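Side-chain contacts in rutinosidase (Aspergillus niger, PDB 6I1A), which hydrolyses glycosidic bonds as a secreted fungal rutinosidase of glycoside hydrolase family 5, and probably acts on 1,3-beta-glucans: residues A[66-69]-A[70-73]; A[316-319]-A[320-324]; A[358-361]-A[362-366]. All coordinates share one frame; numbering follows the deposited sequence.

Interaction 1 of 3, residues A[66-69]-A[70-73]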
ATOM      1  N   VAL A  66      23.928   5.617 -33.345  1.00 18.05           N
ATOM      2  CA  VAL A  66      23.800   6.413 -32.099  1.00 17.61           C
ATOM      3  C   VAL A  66      23.854   5.446 -30.911  1.00 18.51           C
ATOM      4  O   VAL A  66      24.609   5.692 -29.980  1.00 18.67           O
ATOM      5  CB  VAL A  66      22.524   7.255 -32.101  1.00 18.13           C
ATOM      6  CG1 VAL A  66      22.192   7.755 -30.710  1.00 20.64           C
ATOM      7  CG2 VAL A  66      22.629   8.427 -33.067  1.00 18.86           C
ATOM      8  N   LEU A  67      23.092   4.346 -30.995  1.00 18.17           N
ATOM      9  CA  LEU A  67      23.064   3.424 -29.826  1.00 17.11           C
ATOM     10  C   LEU A  67      24.396   2.700 -29.677  1.00 16.78           C
ATOM     11  O   LEU A  67      24.855   2.493 -28.540  1.00 15.83           O
ATOM     12  CB  LEU A  67      21.860   2.472 -29.943  1.00 16.65           C
ATOM     13  CG  LEU A  67      20.536   3.181 -29.770  1.00 16.89           C
ATOM     14  CD1 LEU A  67      19.369   2.217 -29.941  1.00 17.12           C
ATOM     15  CD2 LEU A  67      20.447   3.859 -28.401  1.00 19.03           C
ATOM     16  N   GLU A  68      25.019   2.232 -30.778  1.00 16.28           N
ATOM     17  CA  GLU A  68      26.301   1.526 -30.683  1.00 16.56           C
ATOM     18  C   GLU A  68      27.328   2.422 -29.992  1.00 17.17           C
ATOM     19  O   GLU A  68      28.166   1.956 -29.205  1.00 18.57           O
ATOM     20  CB  GLU A  68      26.812   1.154 -32.075  1.00 18.21           C
ATOM     21  CG  GLU A  68      26.036   0.010 -32.721  1.00 18.63           C
ATOM     22  CD  GLU A  68      26.199  -1.392 -32.148  1.00 17.91           C
ATOM     23  OE1 GLU A  68      27.111  -1.585 -31.345  1.00 20.34           O
ATOM     24  OE2 GLU A  68      25.410  -2.299 -32.524  1.00 19.58           O
ATOM     25  N   HIS A  69      27.290   3.726 -30.292  1.00 18.24           N
ATOM     26  CA  HIS A  69      28.244   4.658 -29.651  1.00 19.79           C
ATOM     27  C   HIS A  69      27.989   4.677 -28.134  1.00 18.10           C
ATOM     28  O   HIS A  69      28.943   4.618 -27.345  1.00 19.36           O
ATOM     29  CB  HIS A  69      28.130   6.057 -30.274  1.00 19.93           C
ATOM     30  CG  HIS A  69      29.009   7.032 -29.577  1.00 22.55           C
ATOM     31  ND1 HIS A  69      30.374   7.041 -29.775  1.00 30.42           N
ATOM     32  CD2 HIS A  69      28.740   7.945 -28.618  1.00 26.00           C
ATOM     33  CE1 HIS A  69      30.909   8.000 -29.036  1.00 25.94           C
ATOM     34  NE2 HIS A  69      29.949   8.559 -28.308  1.00 29.58           N
ATOM     35  N   ARG A  70      26.725   4.757 -27.719  1.00 17.30           N
ATOM     36  CA  ARG A  70      26.398   4.718 -26.277  1.00 15.58           C
ATOM     37  C   ARG A  70      26.822   3.392 -25.664  1.00 15.34           C
ATOM     38  O   ARG A  70      27.357   3.384 -24.524  1.00 16.73           O
ATOM     39  CB  ARG A  70      24.907   4.971 -26.096  1.00 16.45           C
ATOM     40  CG  ARG A  70      24.483   5.078 -24.623  1.00 17.89           C
ATOM     41  CD  ARG A  70      23.100   5.641 -24.455  1.00 18.23           C
ATOM     42  NE  ARG A  70      22.625   5.697 -23.092  1.00 17.66           N
ATOM     43  CZ  ARG A  70      22.836   6.698 -22.221  1.00 20.14           C
ATOM     44  NH1 ARG A  70      23.598   7.731 -22.592  1.00 19.15           N
ATOM     45  NH2 ARG A  70      22.347   6.639 -21.000  1.00 18.13           N
ATOM     46  N   TYR A  71      26.528   2.271 -26.322  1.00 15.68           N
ATOM     47  CA  TYR A  71      26.978   0.952 -25.797  1.00 16.39           C
ATOM     48  C   TYR A  71      28.487   0.945 -25.512  1.00 16.54           C
ATOM     49  O   TYR A  71      28.991   0.423 -24.527  1.00 17.46           O
ATOM     50  CB  TYR A  71      26.636  -0.219 -26.727  1.00 16.24           C
ATOM     51  CG  TYR A  71      25.186  -0.322 -27.157  1.00 15.33           C
ATOM     52  CD1 TYR A  71      24.153   0.099 -26.330  1.00 15.04           C
ATOM     53  CD2 TYR A  71      24.840  -0.997 -28.302  1.00 15.87           C
ATOM     54  CE1 TYR A  71      22.828   0.048 -26.708  1.00 14.30           C
ATOM     55  CE2 TYR A  71      23.521  -1.138 -28.665  1.00 15.20           C
ATOM     56  CZ  TYR A  71      22.494  -0.656 -27.859  1.00 14.47           C
ATOM     57  OH  TYR A  71      21.184  -0.777 -28.246  1.00 14.98           O
ATOM     58  N   ALA A  72      29.240   1.485 -26.475  1.00 18.07           N
ATOM     59  CA  ALA A  72      30.708   1.468 -26.380  1.00 18.56           C
ATOM     60  C   ALA A  72      31.247   2.448 -25.343  1.00 19.09           C
ATOM     61  O   ALA A  72      32.373   2.190 -24.873  1.00 23.38           O
ATOM     62  CB  ALA A  72      31.220   1.799 -27.775  1.00 19.60           C
ATOM     63  N   THR A  73      30.532   3.480 -24.961  1.00 19.99           N
ATOM     64  CA  THR A  73      31.104   4.566 -24.150  1.00 20.43           C
ATOM     65  C   THR A  73      30.474   4.757 -22.777  1.00 22.39           C
ATOM     66  O   THR A  73      31.191   5.224 -21.886  1.00 21.94           O
ATOM     67  CB  THR A  73      31.051   5.872 -24.915  1.00 20.20           C
ATOM     68  OG1 THR A  73      29.700   6.204 -25.204  1.00 23.39           O
ATOM     69  CG2 THR A  73      31.927   5.828 -26.149  1.00 23.78           C
TER
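Thr73 turns OG1 between its backbone N and carbonyl carbon (chi1 61°), back over the preceding turn, while His69 swings its imidazole away from its own N (chi1 176°) to run beside the next turn. OG1 of Thr73 therefore donates to His69 O at 2.8 Å, arriving from above the carbonyl plane, and methyl CG2 of Thr73 lies over one face of the imidazole in a CH-pi contact, 4.1 Å from the ring centroid and nearer the rim than the middle. Half a turn earlier, the Tyr71 ring covers Leu67: Leu67 O sits over a face of the phenol, 3.2 Å from Tyr71 CG, while also accepting Tyr71 N at 2.8 Å. Leu67 CB meets Tyr71 OH at 3.7 Å. Glu68, bent at chi2, brings OE1 to 3.8 Å from Tyr71 CD2, its carboxylate steeply turned to the ring; OE2 is held instead by Tyr109 OH and Asn112 N. Arg70 extends out of the contact to a salt bridge with Asp38, a bond to Gly29 O and a cation-pi contact with Phe41. A threonine hydroxyl bonded to the carbonyl four residues back is a familiar feature of helices, here in the final turn of helix 63-73.

Interaction 2 of 3, residues A[316-319]-A[320-324]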
ATOM      1  N   LEU A 316      20.917  13.785   3.872  1.00 15.76           N
ATOM      2  CA  LEU A 316      20.599  12.459   4.427  1.00 15.37           C
ATOM      3  C   LEU A 316      20.895  11.356   3.402  1.00 14.16           C
ATOM      4  O   LEU A 316      20.530  10.260   3.699  1.00 14.37           O
ATOM      5  CB  LEU A 316      19.141  12.434   4.857  1.00 14.61           C
ATOM      6  CG  LEU A 316      18.825  13.219   6.155  1.00 15.67           C
ATOM      7  CD1 LEU A 316      17.339  13.285   6.415  1.00 17.52           C
ATOM      8  CD2 LEU A 316      19.551  12.597   7.322  1.00 16.87           C
ATOM      9  N   ARG A 317      21.519  11.663   2.303  1.00 13.77           N
ATOM     10  CA  ARG A 317      21.731  10.628   1.251  1.00 13.15           C
ATOM     11  C   ARG A 317      22.612   9.531   1.786  1.00 14.85           C
ATOM     12  O   ARG A 317      22.313   8.325   1.600  1.00 14.46           O
ATOM     13  CB  ARG A 317      22.346  11.230  -0.012  1.00 13.63           C
ATOM     14  CG  ARG A 317      21.380  12.096  -0.784  1.00 13.68           C
ATOM     15  CD  ARG A 317      22.070  12.700  -1.988  1.00 14.51           C
ATOM     16  NE  ARG A 317      23.136  13.636  -1.597  1.00 15.98           N
ATOM     17  CZ  ARG A 317      24.054  14.106  -2.417  1.00 17.70           C
ATOM     18  NH1 ARG A 317      24.051  13.814  -3.720  1.00 18.72           N
ATOM     19  NH2 ARG A 317      24.955  14.950  -1.948  1.00 20.46           N
ATOM     20  N   LYS A 318      23.710   9.872   2.465  1.00 14.17           N
ATOM     21  CA  LYS A 318      24.620   8.805   2.974  1.00 14.34           C
ATOM     22  C   LYS A 318      23.883   7.919   3.987  1.00 15.35           C
ATOM     23  O   LYS A 318      23.945   6.685   3.864  1.00 13.50           O
ATOM     24  CB  LYS A 318      25.895   9.389   3.589  1.00 14.72           C
ATOM     25  CG  LYS A 318      26.821   8.369   4.240  1.00 16.73           C
ATOM     26  CD  LYS A 318      28.137   8.955   4.712  1.00 21.07           C
ATOM     27  CE  LYS A 318      29.086   7.906   5.249  1.00 26.75           C
ATOM     28  NZ  LYS A 318      30.305   8.511   5.833  1.00 35.27           N
ATOM     29  N   ARG A 319      23.194   8.538   4.945  1.00 13.90           N
ATOM     30  CA  ARG A 319      22.444   7.784   5.983  1.00 14.31           C
ATOM     31  C   ARG A 319      21.410   6.869   5.313  1.00 12.96           C
ATOM     32  O   ARG A 319      21.300   5.707   5.728  1.00 13.66           O
ATOM     33  CB  ARG A 319      21.771   8.773   6.940  1.00 16.39           C
ATOM     34  CG  ARG A 319      20.828   8.131   7.948  1.00 19.95           C
ATOM     35  CD  ARG A 319      19.384   8.191   7.480  1.00 23.14           C
ATOM     36  NE  ARG A 319      18.522   8.697   8.535  1.00 30.95           N
ATOM     37  CZ  ARG A 319      17.333   9.252   8.357  1.00 26.38           C
ATOM     38  NH1 ARG A 319      16.835   9.394   7.142  1.00 18.96           N
ATOM     39  NH2 ARG A 319      16.646   9.669   9.403  1.00 33.58           N
ATOM     40  N   ASN A 320      20.702   7.381   4.303  1.00 12.82           N
ATOM     41  CA  ASN A 320      19.625   6.634   3.598  1.00 12.42           C
ATOM     42  C   ASN A 320      20.197   5.470   2.778  1.00 12.45           C
ATOM     43  O   ASN A 320      19.619   4.378   2.832  1.00 13.23           O
ATOM     44  CB  ASN A 320      18.726   7.580   2.800  1.00 12.29           C
ATOM     45  CG  ASN A 320      17.789   8.361   3.699  1.00 13.52           C
ATOM     46  OD1 ASN A 320      17.475   7.919   4.796  1.00 14.86           O
ATOM     47  ND2 ASN A 320      17.335   9.514   3.239  1.00 13.65           N
ATOM     48  N   VAL A 321      21.270   5.701   2.023  1.00 12.81           N
ATOM     49  CA  VAL A 321      21.869   4.572   1.227  1.00 12.67           C
ATOM     50  C   VAL A 321      22.353   3.501   2.174  1.00 13.44           C
ATOM     51  O   VAL A 321      22.095   2.285   1.965  1.00 12.68           O
ATOM     52  CB  VAL A 321      23.022   5.024   0.314  1.00 15.32           C
ATOM     53  CG1 VAL A 321      23.684   3.842  -0.392  1.00 20.56           C
ATOM     54  CG2 VAL A 321      22.575   6.006  -0.684  1.00 17.04           C
ATOM     55  N   LEU A 322      23.092   3.874   3.235  1.00 12.34           N
ATOM     56  CA  LEU A 322      23.617   2.869   4.162  1.00 12.32           C
ATOM     57  C   LEU A 322      22.496   2.144   4.901  1.00 13.78           C
ATOM     58  O   LEU A 322      22.595   0.918   5.115  1.00 13.14           O
ATOM     59  CB  LEU A 322      24.603   3.525   5.139  1.00 14.26           C
ATOM     60  CG  LEU A 322      25.879   4.063   4.491  1.00 15.77           C
ATOM     61  CD1 LEU A 322      26.750   4.698   5.576  1.00 17.47           C
ATOM     62  CD2 LEU A 322      26.660   2.995   3.784  1.00 17.82           C
ATOM     63  N   ALA A 323      21.425   2.862   5.277  1.00 13.10           N
ATOM     64  CA  ALA A 323      20.273   2.230   5.939  1.00 14.64           C
ATOM     65  C   ALA A 323      19.667   1.149   5.026  1.00 12.79           C
ATOM     66  O   ALA A 323      19.328   0.040   5.447  1.00 13.28           O
ATOM     67  CB  ALA A 323      19.241   3.251   6.360  1.00 15.31           C
ATOM     68  N   GLY A 324      19.482   1.495   3.775  1.00 12.23           N
ATOM     69  CA  GLY A 324      18.904   0.523   2.849  1.00 12.07           C
ATOM     70  C   GLY A 324      19.822  -0.643   2.656  1.00 13.17           C
ATOM     71  O   GLY A 324      19.380  -1.821   2.710  1.00 12.48           O
TER
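Asn320 OD1 accepts Arg319 NH1 at 2.8 Å, the shortest polar bond between the two segments, with an N-H...O angle of 148°. The guanidinium reaches the amide with its edge, the oxygen lying a little out of the guanidinium plane, and the two flat groups are inclined by 43°. Although the residues are neighbours in sequence, their side chains meet because the arginine folds back: CG starts out anti to the main-chain N (chi1 173°), and bends at chi2 and chi3 then carry the chain round to the amide. On the way Arg319 CD passes 3.3 Å from Asn320 OD1. The carboxamide is held at its other end as well, since Asn320 ND2 donates to Ser277 O. Arg319 NH1 on OD1 and Ser277 O on ND2 thus fix the rotation of the buried amide, and Glu278, in a salt bridge with Arg319 NH2, positions the arginine as a second shell. Leu316, at the N-cap position, places CD2 over one guanidinium face near its rim and CB 3.8 Å from Asn320 ND2.

On another side of the helix the side-chain contact is apolar: Lys318 is fully extended, and its methylene CG meets Leu322 CD1 at 3.9 Å one turn on, the chains passing at a slant. Val321 CG2 rests 3.3 Å from Arg317 O, which also accepts Val321 N. Backbone bonds from Asn320 N to Leu316 O and from Leu322 N to Lys318 O continue the i to i+4 ladder of the opening turns.

The segment opens helix 317-331. Its Asn320 and Arg319 side chains lean on Leu280 and Pro281 at the start of helix 280-290, Arg317, Asn320 and Val321 pack on Ile306 of strand 299-308, and Arg317 NH1 reaches Asp356 O of helix 355-358.

Interaction 3 of 3, residues A[358-361]-A[362-366]. With EDO (1,2-ethanediol), chain L.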
ATOM      1  N   TRP A 358      20.142   9.232  -7.678  1.00 12.69           N
ATOM      2  CA  TRP A 358      20.062   7.988  -8.508  1.00 12.40           C
ATOM      3  C   TRP A 358      21.409   7.556  -9.086  1.00 14.03           C
ATOM      4  O   TRP A 358      21.402   6.540  -9.813  1.00 14.50           O
ATOM      5  CB  TRP A 358      19.028   8.183  -9.607  1.00 11.96           C
ATOM      6  CG  TRP A 358      17.619   8.317  -9.166  1.00 11.91           C
ATOM      7  CD1 TRP A 358      17.034   9.439  -8.688  1.00 12.57           C
ATOM      8  CD2 TRP A 358      16.613   7.308  -9.198  1.00 12.21           C
ATOM      9  NE1 TRP A 358      15.706   9.188  -8.426  1.00 13.05           N
ATOM     10  CE2 TRP A 358      15.420   7.855  -8.712  1.00 12.00           C
ATOM     11  CE3 TRP A 358      16.631   5.942  -9.549  1.00 11.36           C
ATOM     12  CZ2 TRP A 358      14.231   7.129  -8.619  1.00 13.10           C
ATOM     13  CZ3 TRP A 358      15.459   5.231  -9.463  1.00 12.81           C
ATOM     14  CH2 TRP A 358      14.270   5.788  -9.018  1.00 13.68           C
ATOM     15  N   CYS A 359      22.523   8.241  -8.811  1.00 13.74           N
ATOM     16  CA  CYS A 359      23.839   7.908  -9.390  1.00 14.39           C
ATOM     17  C   CYS A 359      24.707   7.238  -8.369  1.00 13.94           C
ATOM     18  O   CYS A 359      25.253   7.900  -7.446  1.00 14.45           O
ATOM     19  CB  CYS A 359      24.498   9.145  -9.949  1.00 13.11           C
ATOM     20  SG  CYS A 359      26.020   8.705 -10.815  1.00 18.33           S
ATOM     21  N   TYR A 360      24.865   5.940  -8.435  1.00 12.57           N
ATOM     22  CA  TYR A 360      25.652   5.231  -7.427  1.00 13.24           C
ATOM     23  C   TYR A 360      27.129   5.633  -7.462  1.00 13.58           C
ATOM     24  O   TYR A 360      27.781   5.652  -6.445  1.00 14.34           O
ATOM     25  CB  TYR A 360      25.515   3.721  -7.593  1.00 13.25           C
ATOM     26  CG  TYR A 360      25.797   2.939  -6.354  1.00 12.94           C
ATOM     27  CD1 TYR A 360      24.836   2.780  -5.379  1.00 12.99           C
ATOM     28  CD2 TYR A 360      27.053   2.422  -6.081  1.00 12.66           C
ATOM     29  CE1 TYR A 360      25.067   2.033  -4.241  1.00 13.69           C
ATOM     30  CE2 TYR A 360      27.315   1.667  -4.949  1.00 13.42           C
ATOM     31  CZ  TYR A 360      26.305   1.451  -4.012  1.00 13.94           C
ATOM     32  OH  TYR A 360      26.501   0.699  -2.883  1.00 15.39           O
ATOM     33  N   GLU A 361      27.696   5.897  -8.650  1.00 15.76           N
ATOM     34  CA  GLU A 361      29.133   6.260  -8.750  1.00 17.07           C
ATOM     35  C   GLU A 361      29.351   7.573  -7.979  1.00 16.86           C
ATOM     36  O   GLU A 361      30.416   7.688  -7.362  1.00 16.75           O
ATOM     37  CB  GLU A 361      29.564   6.409 -10.192  1.00 17.88           C
ATOM     38  CG  GLU A 361      29.706   5.056 -10.889  1.00 20.66           C
ATOM     39  CD  GLU A 361      30.362   5.131 -12.251  1.00 22.29           C
ATOM     40  OE1 GLU A 361      30.426   6.233 -12.788  1.00 25.07           O
ATOM     41  OE2 GLU A 361      30.575   4.095 -12.824  1.00 25.10           O
ATOM     42  N   THR A 362      28.372   8.464  -7.984  1.00 15.36           N
ATOM     43  CA  THR A 362      28.498   9.729  -7.185  1.00 15.99           C
ATOM     44  C   THR A 362      28.669   9.351  -5.727  1.00 16.81           C
ATOM     45  O   THR A 362      29.529   9.922  -4.996  1.00 18.23           O
ATOM     46  CB  THR A 362      27.274  10.607  -7.374  1.00 17.88           C
ATOM     47  OG1 THR A 362      27.288  11.092  -8.716  1.00 19.97           O
ATOM     48  CG2 THR A 362      27.256  11.761  -6.398  1.00 20.33           C
ATOM     49  N   PHE A 363      27.876   8.421  -5.205  1.00 15.01           N
ATOM     50  CA  PHE A 363      28.006   8.011  -3.789  1.00 15.63           C
ATOM     51  C   PHE A 363      29.404   7.496  -3.486  1.00 15.18           C
ATOM     52  O   PHE A 363      29.989   7.711  -2.418  1.00 16.49           O
ATOM     53  CB  PHE A 363      26.976   6.940  -3.435  1.00 14.92           C
ATOM     54  CG  PHE A 363      25.544   7.321  -3.656  1.00 15.84           C
ATOM     55  CD1 PHE A 363      25.092   8.616  -3.630  1.00 15.40           C
ATOM     56  CD2 PHE A 363      24.595   6.325  -3.872  1.00 15.39           C
ATOM     57  CE1 PHE A 363      23.761   8.945  -3.761  1.00 16.87           C
ATOM     58  CE2 PHE A 363      23.260   6.649  -4.025  1.00 16.00           C
ATOM     59  CZ  PHE A 363      22.830   7.946  -3.938  1.00 18.00           C
ATOM     60  N   ILE A 364      29.963   6.670  -4.382  1.00 14.68           N
ATOM     61  CA  ILE A 364      31.310   6.119  -4.179  1.00 15.01           C
ATOM     62  C   ILE A 364      32.311   7.315  -4.117  1.00 15.35           C
ATOM     63  O   ILE A 364      33.158   7.307  -3.214  1.00 17.59           O
ATOM     64  CB  ILE A 364      31.664   5.133  -5.307  1.00 15.42           C
ATOM     65  CG1 ILE A 364      30.727   3.916  -5.231  1.00 16.03           C
ATOM     66  CG2 ILE A 364      33.100   4.690  -5.162  1.00 15.62           C
ATOM     67  CD1 ILE A 364      30.897   2.898  -6.379  1.00 15.61           C
ATOM     68  N   ASP A 365      32.228   8.217  -5.066  1.00 16.22           N
ATOM     69  CA  ASP A 365      33.218   9.343  -5.176  1.00 18.01           C
ATOM     70  C   ASP A 365      33.081  10.263  -3.953  1.00 20.78           C
ATOM     71  O   ASP A 365      34.072  11.015  -3.650  1.00 22.75           O
ATOM     72  CB  ASP A 365      33.031  10.106  -6.483  1.00 19.07           C
ATOM     73  CG  ASP A 365      33.688   9.399  -7.665  1.00 22.08           C
ATOM     74  OD1 ASP A 365      34.358   8.417  -7.443  1.00 25.52           O
ATOM     75  OD2 ASP A 365      33.478   9.813  -8.757  1.00 28.72           O
ATOM     76  N   GLU A 366      31.910  10.374  -3.326  1.00 17.74           N
ATOM     77  CA  GLU A 366      31.686  11.198  -2.093  1.00 17.99           C
ATOM     78  C   GLU A 366      32.161  10.427  -0.864  1.00 18.44           C
ATOM     79  O   GLU A 366      32.020  10.992   0.257  1.00 21.71           O
ATOM     80  CB  GLU A 366      30.217  11.583  -1.982  1.00 20.66           C
ATOM     81  CG  GLU A 366      29.740  12.508  -3.069  1.00 24.11           C
ATOM     82  CD  GLU A 366      30.367  13.886  -2.900  1.00 34.05           C
ATOM     83  OE1 GLU A 366      29.899  14.645  -2.043  1.00 38.47           O
ATOM     84  OE2 GLU A 366      31.366  14.135  -3.535  1.00 33.52           O
TER
HETATM   85  C1  EDO L 410      28.679  -1.465  -1.694  1.00 23.57           C
HETATM   86  O1  EDO L 410      28.776  -0.318  -2.427  1.00 20.23           O
HETATM   87  C2  EDO L 410      28.773  -1.275  -0.243  1.00 24.83           C
HETATM   88  O2  EDO L 410      28.470  -2.530   0.408  1.00 28.76           O
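Tyr360 and Phe363 form the tight side of this short helix: the edge of Phe363 is directed at the Tyr360 face in an offset edge-to-face pair, planes 69° apart, with Phe363 CD2 3.9 Å from Tyr360 CD1. Cys359 O lies over the centre of a Phe363 face. Tyr337 and Tyr368 continue the aromatic cluster round Phe363. At the rim of the tyrosine, Ile364 CD1 touches CD2 of Tyr360 at 3.9 Å. Tyr360 OH lies 2.5 Å from O1 of an ethanediol, probably brought in by the crystallisation liquor, which enters at the ring edge.

The solvent side is looser. Exposed Asp365 puts CB 3.7 Å from Glu361 O, and their carboxylates stay apart, each with a long, weak ion pair to Lys82; firmer is Asp365 N to Glu361 O at 3.0 Å. The buried cap is weakly bonded: with chi1 at -174°, Cys359 SG is anti to N of its residue, within 3.7 Å of Thr362 N and 3.4 Å from Thr362 OG1. Cys359 O receives weak bonds from Thr362 N and Phe363 N. The arrangement is a helix N-terminus with Cys359 as N-cap, its sulfur accepting weakly from Thr362 N where Ser, Thr, Asp or Asn more often offers an oxygen.

The three contacts follow one another along the chain, each local, within one helix or at its start; in interaction 2 the main side-chain bond joins sequence neighbours. Interactions 2 and 3 are neighbours, their centres about 12 Å apart: Val321 CG2 meets Phe363 CE2 at 3.5 Å, so the start of helix 317-331 packs directly on helix 360-365. Interaction 1 stands apart, with centres about 22 Å from interaction 3 and 32 Å from interaction 2. Segments 66-73 and 316-324 fall within the family 5 cellulase range, of TIM-barrel type. The Glu68 side chain is about 4 Å from an N-acetylglucosamine, probably part of a glycan rather than a substrate; the ethanediol at interaction 3 is probably a crystallisation additive.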